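PDB 6LN0: Non-structural protein 3 from Porcine deltacoronavirus, which probably cleaves the viral polyprotein through its papain-like protease domain and carries a macro domain of the kind that binds ADP-ribose. Local coordinates for residues 196-201 with 227-232; 251-256 with 285-290; 270-275 with 376-381; 385-390 with 415-420. One frame throughout, in Å; residues are numbered along the deposited sequence.

Interaction 1 (196-201 with 227-232); sequences DGEDFV and NLQQYC
The F200 ring meets the L228 side chain obliquely, with CZ 3.8 Å from L228 CD1. F195 stacks edge-to-face with the same ring. V213 also touches F200 and L228. The carboxylate of E198 and the amide of Q229 do not stack. Their planes are turned 67° apart, the two side chains cross at about a right angle, and E198 OE1 meets the Q229 CG methylene instead.

The loop 196-201 follows strand 194-195 of a small four-stranded sheet. Sheet and helices here are consistent with the ubiquitin-like domain that precedes the papain-like protease in coronaviruses. Residues 228-232 form the first turn of helix 228-237, and N227 is its N-cap. The contact sets the loop after strand 194-195 against the start of helix 228-237.

Q229 lies against the loop backbone. Its CG is 3.3 Å from G197 O and 3.3 Å from E198 OE1. The Q229 chain bends at chi2 (94°), which brings its amide near the E198 backbone, with NE2 3.5 Å from E198 O. The CA of Q229 also makes a CA-H...O contact with G197 O. C232 SG lies 3.9 Å from G197 CA. Here the loop has no side chain, so the sulfur packs directly on the backbone. C232 also touches F195.

The helix start is held by a capping box of N227 and Q230. Q230 OE1 accepts from N227 N on an in-plane lone pair. In return, Q230 N donates to N227 OD1 at 3.0 Å, nearly straight at 175°.

Interaction 2 (251-256 with 285-290); sequences MHLKQK and REYLNG
Y287 OH donates to M251 O at 3.0 Å. The hydroxyl sits above the carbonyl plane, 43° out of it, and not on a lone pair. The same carbonyl oxygen also accepts from Q270 NE2, so two side chains hold it. L253 CB packs 3.6 Å from Y287 OH. The L253 methyl CD1 is at the edge of the ring.

M251 runs alongside Y287 in the opposite direction, with CG 4.1 Å from ring atom CE1. CG stands anti to the backbone N, and the chain then bends at chi2 and chi3, near 75° and 80°. This folds the CE methyl onto L288 O, 3.1 Å away. M251 CB meets L288 CD2 at 4.0 Å.

The contact joins a two-stranded hairpin to a helix within the papain-like protease region. The chain turns out of helix 278-287 here in a Schellman motif, with G290 at positive phi and a type I turn from Y287 to G290. Strand 250-253 pairs antiparallel with strand 244-247. V244 of that strand touches M251, L253 and Y287. Further out, V262 of helix 260-270 touches L253, and H252 ND1 bonds N267 ND2.

Interaction 3 (270-275 with 376-381); sequences QNTAYQ and GAVAIG
An ST turn at T272 leads into Y274, and both side chains meet strand 376-383. T272 OG1 accepts from Y274 N at 3.3 Å, almost straight at 172°. The same hydroxyl is bonded to F269 O at the end of the preceding helix. The two bonds hold the T272 hydroxyl and the turn from which the Y274 side chain projects.

Y274 points toward the strand. Its CG lies anti to the carbonyl carbon (chi1 -60°), and the ring reaches the strand with its hydroxyl end. OH donates a weak hydrogen bond to G376 O at 3.3 Å. It also lies 3.3 Å from A377 CA, against the strand backbone; the A377 side chain points away. The ring meets V378 at its edge, near the ring plane: CE2 is 4.1 Å from CG2. T272 CG2 reaches the same V378 methyl, CG2, at 4.3 Å. One valine branch thus receives both loop side chains.

The loop joins helix 260-270 to helix 278-287. Strand 376-383 runs between strands 338-346 and 416-423 of the large mixed sheet. Helix 313-322 packs on this side: V321 touches both Y274 and V378, and I317 touches V378. Y421 of strand 416-423 touches T272 and V378.

Interaction 4 (385-390 with 415-420); sequences DEPTGP and ANVVAT
P387 and V417 make the main apolar contact, with the proline CG 4.3 Å from the valine CG2. P387 CB also lies 4.2 Å from T420 CG2. The proline ring thus meets two side chains of the strand. The other V417 branch, CG1, sits between the backbone N and the carbonyl carbon (chi1 68°). From there it packs against D385 O at 3.9 Å. P353 touches both V417 and D385.

The backbone contributes a CA-H...O contact. T420 CA is 3.5 Å from P390 O, with 139° at the hydrogen. P390 also shares a backbone hydrogen bond with Y421, just before strand 391-395.

Polar bonds lie around the contact. T420 OG1 is bonded to Y351 OH and weakly to H422 NE2. E386 OE2 forms a salt bridge with K393 NZ, tying the loop to the strand it enters.

Strand 416-423 lies between strands 376-383 and 391-395 in the mixed sheet, antiparallel to both. The loop 385-390 joins the strands on either side of it, which run parallel to each other. The connection is thus a crossover past strand 416-423, within the large mixed sheet, probably part of the papain-like protease domain.

Overall arrangement
From the N terminus, past the macro domain, interaction 1 comes first. It closes a stretch of 25 residues that holds strand 209-212 and helix 215-223, and sets what is probably the ubiquitin-like unit against helix 228-237. Its nearest atoms are at least about 13 Å from the others. Interactions 2 and 3 then cross, since 270-275 falls between 251-256 and 285-290. They touch through Q270, at M251 and L288. Interaction 2 closes the hairpin strand onto a helix end. Interaction 3 spans about a hundred residues and joins this helical part to the large mixed sheet. Interaction 4 follows in series and closes a loop within that sheet. It meets interaction 3 directly, because strands 376-383 and 416-423 are neighbours.

Interaction 1 (196-201 with 227-232)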
# COMPACT_ATOMS: atom_id res chain seq x y z
N ASP A 196 -1.53 -3.06 -1.31
CA ASP A 196 -2.62 -3.43 -2.20
C ASP A 196 -3.82 -4.04 -1.48
O ASP A 196 -4.88 -4.20 -2.10
CB ASP A 196 -2.06 -4.45 -3.19
CG ASP A 196 -2.92 -4.65 -4.38
OD1 ASP A 196 -3.42 -3.63 -4.91
OD2 ASP A 196 -3.07 -5.82 -4.79
N GLY A 197 -3.68 -4.41 -0.22
CA GLY A 197 -4.58 -5.33 0.42
C GLY A 197 -4.07 -6.76 0.45
O GLY A 197 -4.49 -7.54 1.31
N GLU A 198 -3.17 -7.11 -0.47
CA GLU A 198 -2.51 -8.41 -0.52
C GLU A 198 -0.99 -8.31 -0.43
O GLU A 198 -0.36 -9.14 0.23
CB GLU A 198 -2.90 -9.15 -1.80
CG GLU A 198 -3.34 -10.60 -1.60
CD GLU A 198 -4.70 -10.73 -0.88
OE1 GLU A 198 -4.73 -11.16 0.31
OE2 GLU A 198 -5.74 -10.43 -1.52
N ASP A 199 -0.40 -7.30 -1.05
CA ASP A 199 1.05 -7.22 -1.20
C ASP A 199 1.43 -5.77 -1.48
O ASP A 199 0.59 -4.96 -1.88
CB ASP A 199 1.51 -8.14 -2.33
CG ASP A 199 0.56 -8.11 -3.52
OD1 ASP A 199 0.35 -7.01 -4.07
OD2 ASP A 199 0.00 -9.18 -3.87
N PHE A 200 2.71 -5.46 -1.29
CA PHE A 200 3.19 -4.11 -1.54
C PHE A 200 3.29 -3.85 -3.04
O PHE A 200 3.46 -4.79 -3.83
CB PHE A 200 4.52 -3.87 -0.85
CG PHE A 200 4.44 -3.92 0.66
CD1 PHE A 200 4.06 -2.80 1.38
CD2 PHE A 200 4.71 -5.08 1.34
CE1 PHE A 200 3.98 -2.84 2.76
CE2 PHE A 200 4.63 -5.13 2.72
CZ PHE A 200 4.27 -4.00 3.42
N VAL A 201 3.15 -2.58 -3.43
CA VAL A 201 3.00 -2.19 -4.84
C VAL A 201 4.04 -1.14 -5.18
O VAL A 201 4.12 -0.09 -4.53
CB VAL A 201 1.59 -1.66 -5.13
CG1 VAL A 201 1.46 -1.24 -6.59
CG2 VAL A 201 0.53 -2.69 -4.80
N ASN A 227 -2.26 -9.46 10.67
CA ASN A 227 -1.35 -9.08 9.60
C ASN A 227 -2.02 -8.01 8.74
O ASN A 227 -3.13 -7.55 9.02
CB ASN A 227 -0.93 -10.29 8.78
CG ASN A 227 -2.09 -10.99 8.08
OD1 ASN A 227 -2.89 -10.36 7.37
ND2 ASN A 227 -2.14 -12.30 8.21
N LEU A 228 -1.35 -7.62 7.65
CA LEU A 228 -1.78 -6.44 6.92
C LEU A 228 -2.98 -6.71 6.03
O LEU A 228 -3.83 -5.83 5.86
CB LEU A 228 -0.63 -5.89 6.07
CG LEU A 228 0.53 -5.29 6.87
CD1 LEU A 228 1.48 -4.53 5.96
CD2 LEU A 228 0.02 -4.39 7.97
N GLN A 229 -3.05 -7.90 5.42
CA GLN A 229 -4.26 -8.31 4.73
C GLN A 229 -5.46 -8.17 5.66
O GLN A 229 -6.46 -7.51 5.33
CB GLN A 229 -4.15 -9.76 4.25
CG GLN A 229 -3.24 -9.98 3.06
CD GLN A 229 -1.83 -10.36 3.47
OE1 GLN A 229 -1.22 -9.75 4.36
NE2 GLN A 229 -1.29 -11.39 2.80
N GLN A 230 -5.36 -8.77 6.85
CA GLN A 230 -6.44 -8.68 7.81
C GLN A 230 -6.69 -7.24 8.21
O GLN A 230 -7.85 -6.82 8.37
CB GLN A 230 -6.13 -9.53 9.03
CG GLN A 230 -5.89 -10.98 8.69
CD GLN A 230 -5.58 -11.80 9.91
OE1 GLN A 230 -4.58 -11.58 10.58
NE2 GLN A 230 -6.46 -12.76 10.22
N TYR A 231 -5.63 -6.45 8.36
CA TYR A 231 -5.83 -5.10 8.85
C TYR A 231 -6.62 -4.27 7.84
O TYR A 231 -7.48 -3.48 8.21
CB TYR A 231 -4.48 -4.45 9.16
CG TYR A 231 -4.62 -3.14 9.88
CD1 TYR A 231 -5.14 -3.09 11.16
CD2 TYR A 231 -4.28 -1.95 9.27
CE1 TYR A 231 -5.30 -1.90 11.81
CE2 TYR A 231 -4.43 -0.75 9.91
CZ TYR A 231 -4.92 -0.72 11.17
OH TYR A 231 -5.07 0.49 11.80
N CYS A 232 -6.34 -4.47 6.55
CA CYS A 232 -7.10 -3.79 5.50
C CYS A 232 -8.55 -4.17 5.58
O CYS A 232 -9.44 -3.30 5.58
CB CYS A 232 -6.54 -4.17 4.13
SG CYS A 232 -5.07 -3.30 3.67

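Interaction 2 (251-256 with 285-290)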
# COMPACT_ATOMS: atom_id res chain seq x y z
N MET A 251 -26.28 -7.13 25.23
CA MET A 251 -26.33 -6.31 24.01
C MET A 251 -26.18 -7.24 22.79
O MET A 251 -25.13 -7.87 22.62
CB MET A 251 -25.26 -5.23 24.04
CG MET A 251 -25.35 -4.23 22.89
SD MET A 251 -26.71 -3.03 23.01
CE MET A 251 -26.01 -1.83 24.15
N HIS A 252 -27.23 -7.35 21.99
CA HIS A 252 -27.31 -8.30 20.89
C HIS A 252 -27.03 -7.62 19.56
O HIS A 252 -27.38 -6.46 19.35
CB HIS A 252 -28.70 -8.95 20.84
CG HIS A 252 -28.92 -9.82 19.64
ND1 HIS A 252 -28.31 -11.06 19.49
CD2 HIS A 252 -29.68 -9.65 18.53
CE1 HIS A 252 -28.69 -11.60 18.35
NE2 HIS A 252 -29.51 -10.77 17.74
N LEU A 253 -26.45 -8.37 18.64
CA LEU A 253 -26.13 -7.85 17.33
C LEU A 253 -27.21 -8.33 16.37
O LEU A 253 -27.23 -9.50 16.00
CB LEU A 253 -24.74 -8.30 16.87
CG LEU A 253 -24.28 -7.82 15.50
CD1 LEU A 253 -23.83 -6.37 15.53
CD2 LEU A 253 -23.17 -8.69 14.97
N LYS A 254 -28.09 -7.40 15.97
CA LYS A 254 -29.25 -7.70 15.14
C LYS A 254 -28.85 -8.50 13.90
O LYS A 254 -27.85 -8.19 13.25
CB LYS A 254 -29.96 -6.40 14.73
CG LYS A 254 -31.21 -6.59 13.84
CD LYS A 254 -32.10 -5.33 13.78
CE LYS A 254 -32.99 -5.16 15.02
NZ LYS A 254 -34.11 -4.17 14.88
N GLN A 255 -29.63 -9.53 13.60
CA GLN A 255 -29.31 -10.43 12.50
C GLN A 255 -29.27 -9.67 11.17
O GLN A 255 -30.13 -8.83 10.89
CB GLN A 255 -30.34 -11.57 12.45
CG GLN A 255 -30.37 -12.40 11.18
CD GLN A 255 -29.08 -13.16 10.92
OE1 GLN A 255 -28.64 -13.97 11.74
NE2 GLN A 255 -28.47 -12.91 9.75
N LYS A 256 -28.24 -9.95 10.37
CA LYS A 256 -28.00 -9.21 9.13
C LYS A 256 -26.78 -9.76 8.40
O LYS A 256 -25.74 -10.00 9.02
CB LYS A 256 -27.77 -7.73 9.42
CG LYS A 256 -27.35 -6.91 8.21
CD LYS A 256 -27.66 -5.45 8.43
CE LYS A 256 -26.69 -4.57 7.69
NZ LYS A 256 -27.00 -3.12 7.89
N ARG A 285 -16.04 -2.22 24.86
CA ARG A 285 -16.85 -1.23 25.55
C ARG A 285 -17.54 -0.28 24.57
O ARG A 285 -18.62 0.24 24.88
CB ARG A 285 -16.01 -0.50 26.60
CG ARG A 285 -15.75 -1.40 27.84
CD ARG A 285 -15.22 -0.66 29.07
NE ARG A 285 -14.02 0.13 28.80
CZ ARG A 285 -13.13 0.48 29.72
NH1 ARG A 285 -13.28 0.10 30.98
NH2 ARG A 285 -12.07 1.21 29.38
N GLU A 286 -17.00 -0.09 23.37
CA GLU A 286 -17.78 0.60 22.34
C GLU A 286 -19.02 -0.20 21.99
O GLU A 286 -20.15 0.30 22.08
CB GLU A 286 -16.94 0.87 21.09
CG GLU A 286 -16.01 2.03 21.26
CD GLU A 286 -15.16 2.31 20.02
OE1 GLU A 286 -15.57 1.94 18.89
OE2 GLU A 286 -14.09 2.92 20.19
N TYR A 287 -18.83 -1.45 21.57
CA TYR A 287 -19.95 -2.31 21.22
C TYR A 287 -21.01 -2.31 22.32
O TYR A 287 -22.21 -2.14 22.04
CB TYR A 287 -19.45 -3.73 20.96
CG TYR A 287 -20.51 -4.80 20.77
CD1 TYR A 287 -21.11 -5.43 21.86
CD2 TYR A 287 -20.90 -5.20 19.50
CE1 TYR A 287 -22.08 -6.41 21.68
CE2 TYR A 287 -21.86 -6.18 19.33
CZ TYR A 287 -22.43 -6.77 20.41
OH TYR A 287 -23.39 -7.74 20.20
N LEU A 288 -20.60 -2.48 23.57
CA LEU A 288 -21.57 -2.55 24.66
C LEU A 288 -22.32 -1.25 24.87
O LEU A 288 -23.31 -1.23 25.61
CB LEU A 288 -20.88 -2.96 25.97
CG LEU A 288 -20.57 -4.44 26.19
CD1 LEU A 288 -20.02 -4.65 27.60
CD2 LEU A 288 -21.78 -5.34 25.94
N ASN A 289 -21.87 -0.16 24.24
CA ASN A 289 -22.52 1.14 24.36
C ASN A 289 -23.21 1.60 23.08
O ASN A 289 -23.75 2.71 23.06
CB ASN A 289 -21.51 2.19 24.82
CG ASN A 289 -21.17 2.07 26.29
OD1 ASN A 289 -21.72 1.22 27.00
ND2 ASN A 289 -20.26 2.90 26.76
N GLY A 290 -23.20 0.79 22.02
CA GLY A 290 -23.91 1.12 20.80
C GLY A 290 -23.05 1.38 19.58
O GLY A 290 -23.60 1.71 18.53

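Interaction 3 (270-275 with 376-381)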
# COMPACT_ATOMS: atom_id res chain seq x y z
N GLN A 270 -20.52 -12.78 26.38
CA GLN A 270 -21.15 -11.92 27.37
C GLN A 270 -21.64 -12.69 28.60
O GLN A 270 -21.74 -12.09 29.68
CB GLN A 270 -22.30 -11.14 26.73
CG GLN A 270 -21.84 -10.04 25.77
CD GLN A 270 -22.99 -9.23 25.22
OE1 GLN A 270 -23.41 -8.24 25.82
NE2 GLN A 270 -23.52 -9.65 24.06
N ASN A 271 -21.93 -13.98 28.46
CA ASN A 271 -22.35 -14.79 29.59
C ASN A 271 -21.21 -15.54 30.26
O ASN A 271 -21.47 -16.50 30.99
CB ASN A 271 -23.45 -15.78 29.17
CG ASN A 271 -24.82 -15.13 29.12
OD1 ASN A 271 -25.36 -14.90 28.04
ND2 ASN A 271 -25.35 -14.77 30.29
N THR A 272 -19.97 -15.13 30.02
CA THR A 272 -18.85 -15.61 30.81
C THR A 272 -18.34 -14.47 31.70
O THR A 272 -18.89 -13.37 31.72
CB THR A 272 -17.71 -16.12 29.94
OG1 THR A 272 -16.95 -15.00 29.51
CG2 THR A 272 -18.24 -16.85 28.74
N ALA A 273 -17.28 -14.75 32.43
CA ALA A 273 -16.75 -13.79 33.38
C ALA A 273 -15.42 -13.22 32.93
O ALA A 273 -14.73 -12.57 33.73
CB ALA A 273 -16.61 -14.45 34.76
N TYR A 274 -15.04 -13.43 31.67
CA TYR A 274 -13.72 -13.07 31.19
C TYR A 274 -13.62 -11.57 30.95
O TYR A 274 -14.63 -10.89 30.73
CB TYR A 274 -13.41 -13.82 29.89
CG TYR A 274 -13.42 -15.33 30.00
CD1 TYR A 274 -12.84 -15.98 31.09
CD2 TYR A 274 -14.01 -16.11 29.02
CE1 TYR A 274 -12.86 -17.36 31.18
CE2 TYR A 274 -14.03 -17.47 29.09
CZ TYR A 274 -13.45 -18.11 30.18
OH TYR A 274 -13.47 -19.49 30.26
N GLN A 275 -12.39 -11.05 30.98
CA GLN A 275 -12.12 -9.65 30.68
C GLN A 275 -11.07 -9.53 29.58
O GLN A 275 -9.95 -10.03 29.72
CB GLN A 275 -11.66 -8.88 31.93
CG GLN A 275 -11.08 -7.51 31.55
CD GLN A 275 -10.88 -6.57 32.72
OE1 GLN A 275 -10.64 -7.00 33.85
NE2 GLN A 275 -10.97 -5.27 32.45
N GLY A 376 -14.25 -20.18 35.16
CA GLY A 376 -14.98 -21.15 34.37
C GLY A 376 -14.17 -21.54 33.15
O GLY A 376 -13.00 -21.18 33.02
N ALA A 377 -14.82 -22.26 32.24
CA ALA A 377 -14.14 -22.67 31.02
C ALA A 377 -15.16 -22.81 29.90
O ALA A 377 -16.29 -23.24 30.14
CB ALA A 377 -13.39 -23.99 31.23
N VAL A 378 -14.76 -22.42 28.69
CA VAL A 378 -15.53 -22.65 27.48
C VAL A 378 -15.02 -23.91 26.82
O VAL A 378 -13.80 -24.09 26.69
CB VAL A 378 -15.44 -21.46 26.50
CG1 VAL A 378 -16.00 -21.86 25.13
CG2 VAL A 378 -16.17 -20.26 27.05
N ALA A 379 -15.93 -24.77 26.38
CA ALA A 379 -15.56 -25.99 25.67
C ALA A 379 -16.18 -25.94 24.29
O ALA A 379 -17.30 -25.45 24.12
CB ALA A 379 -16.05 -27.24 26.42
N ILE A 380 -15.46 -26.43 23.29
CA ILE A 380 -15.97 -26.48 21.93
C ILE A 380 -15.86 -27.90 21.43
O ILE A 380 -14.90 -28.62 21.73
CB ILE A 380 -15.27 -25.49 20.95
CG1 ILE A 380 -13.75 -25.64 20.97
CG2 ILE A 380 -15.70 -24.05 21.20
CD1 ILE A 380 -13.08 -24.93 19.76
N GLY A 381 -16.86 -28.29 20.65
CA GLY A 381 -16.96 -29.61 20.06
C GLY A 381 -18.29 -29.66 19.35
O GLY A 381 -18.96 -28.63 19.22

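Interaction 4 (385-390 with 415-420)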
# COMPACT_ATOMS: atom_id res chain seq x y z
N ASP A 385 -26.52 -33.62 22.04
CA ASP A 385 -27.18 -33.59 23.34
C ASP A 385 -27.59 -32.17 23.70
O ASP A 385 -27.22 -31.20 23.03
CB ASP A 385 -26.26 -34.16 24.43
CG ASP A 385 -25.73 -35.53 24.08
OD1 ASP A 385 -25.79 -35.90 22.88
OD2 ASP A 385 -25.25 -36.25 24.98
N GLU A 386 -28.34 -32.05 24.78
CA GLU A 386 -28.81 -30.70 25.05
C GLU A 386 -28.03 -30.07 26.19
O GLU A 386 -27.70 -30.75 27.17
CB GLU A 386 -30.31 -30.68 25.38
CG GLU A 386 -31.23 -30.77 24.14
CD GLU A 386 -31.73 -29.41 23.66
OE1 GLU A 386 -31.53 -28.41 24.38
OE2 GLU A 386 -32.32 -29.35 22.55
N PRO A 387 -27.72 -28.79 26.08
CA PRO A 387 -26.98 -28.11 27.13
C PRO A 387 -27.91 -27.63 28.24
O PRO A 387 -29.09 -27.40 28.03
CB PRO A 387 -26.36 -26.93 26.39
CG PRO A 387 -27.45 -26.56 25.41
CD PRO A 387 -28.04 -27.89 24.96
N THR A 388 -27.32 -27.43 29.42
CA THR A 388 -28.04 -26.90 30.58
C THR A 388 -27.47 -25.57 31.06
O THR A 388 -27.81 -25.13 32.16
CB THR A 388 -28.02 -27.91 31.73
OG1 THR A 388 -26.70 -27.95 32.29
CG2 THR A 388 -28.41 -29.31 31.24
N GLY A 389 -26.60 -24.94 30.28
CA GLY A 389 -26.09 -23.62 30.58
C GLY A 389 -25.87 -22.85 29.29
O GLY A 389 -26.25 -23.32 28.21
N PRO A 390 -25.23 -21.68 29.37
CA PRO A 390 -24.98 -20.89 28.15
C PRO A 390 -24.26 -21.70 27.08
O PRO A 390 -23.23 -22.32 27.33
CB PRO A 390 -24.11 -19.73 28.64
CG PRO A 390 -24.33 -19.67 30.11
CD PRO A 390 -24.70 -21.05 30.58
N ALA A 415 -30.82 -29.20 17.38
CA ALA A 415 -29.63 -28.69 16.73
C ALA A 415 -28.44 -29.16 17.54
O ALA A 415 -28.51 -29.30 18.76
CB ALA A 415 -29.65 -27.16 16.64
N ASN A 416 -27.34 -29.42 16.84
CA ASN A 416 -26.10 -29.67 17.54
C ASN A 416 -25.72 -28.46 18.39
O ASN A 416 -26.06 -27.32 18.07
CB ASN A 416 -25.01 -30.00 16.53
CG ASN A 416 -25.33 -31.25 15.75
OD1 ASN A 416 -25.84 -32.22 16.32
ND2 ASN A 416 -25.08 -31.23 14.45
N VAL A 417 -25.10 -28.72 19.52
CA VAL A 417 -24.45 -27.67 20.29
C VAL A 417 -22.97 -27.68 19.92
O VAL A 417 -22.40 -28.75 19.68
CB VAL A 417 -24.69 -27.86 21.81
CG1 VAL A 417 -23.97 -29.08 22.30
CG2 VAL A 417 -24.22 -26.64 22.58
N VAL A 418 -22.39 -26.49 19.76
CA VAL A 418 -21.00 -26.37 19.30
C VAL A 418 -20.11 -25.59 20.26
O VAL A 418 -18.88 -25.59 20.07
CB VAL A 418 -20.90 -25.77 17.88
CG1 VAL A 418 -21.51 -26.73 16.89
CG2 VAL A 418 -21.54 -24.38 17.81
N ALA A 419 -20.66 -24.98 21.29
CA ALA A 419 -19.82 -24.41 22.34
C ALA A 419 -20.69 -24.29 23.59
O ALA A 419 -21.88 -24.01 23.48
CB ALA A 419 -19.26 -23.04 21.93
N THR A 420 -20.07 -24.48 24.75
CA THR A 420 -20.74 -24.35 26.04
C THR A 420 -19.80 -23.64 27.01
O THR A 420 -18.58 -23.79 26.93
CB THR A 420 -21.13 -25.71 26.65
OG1 THR A 420 -19.98 -26.57 26.66
CG2 THR A 420 -22.24 -26.38 25.84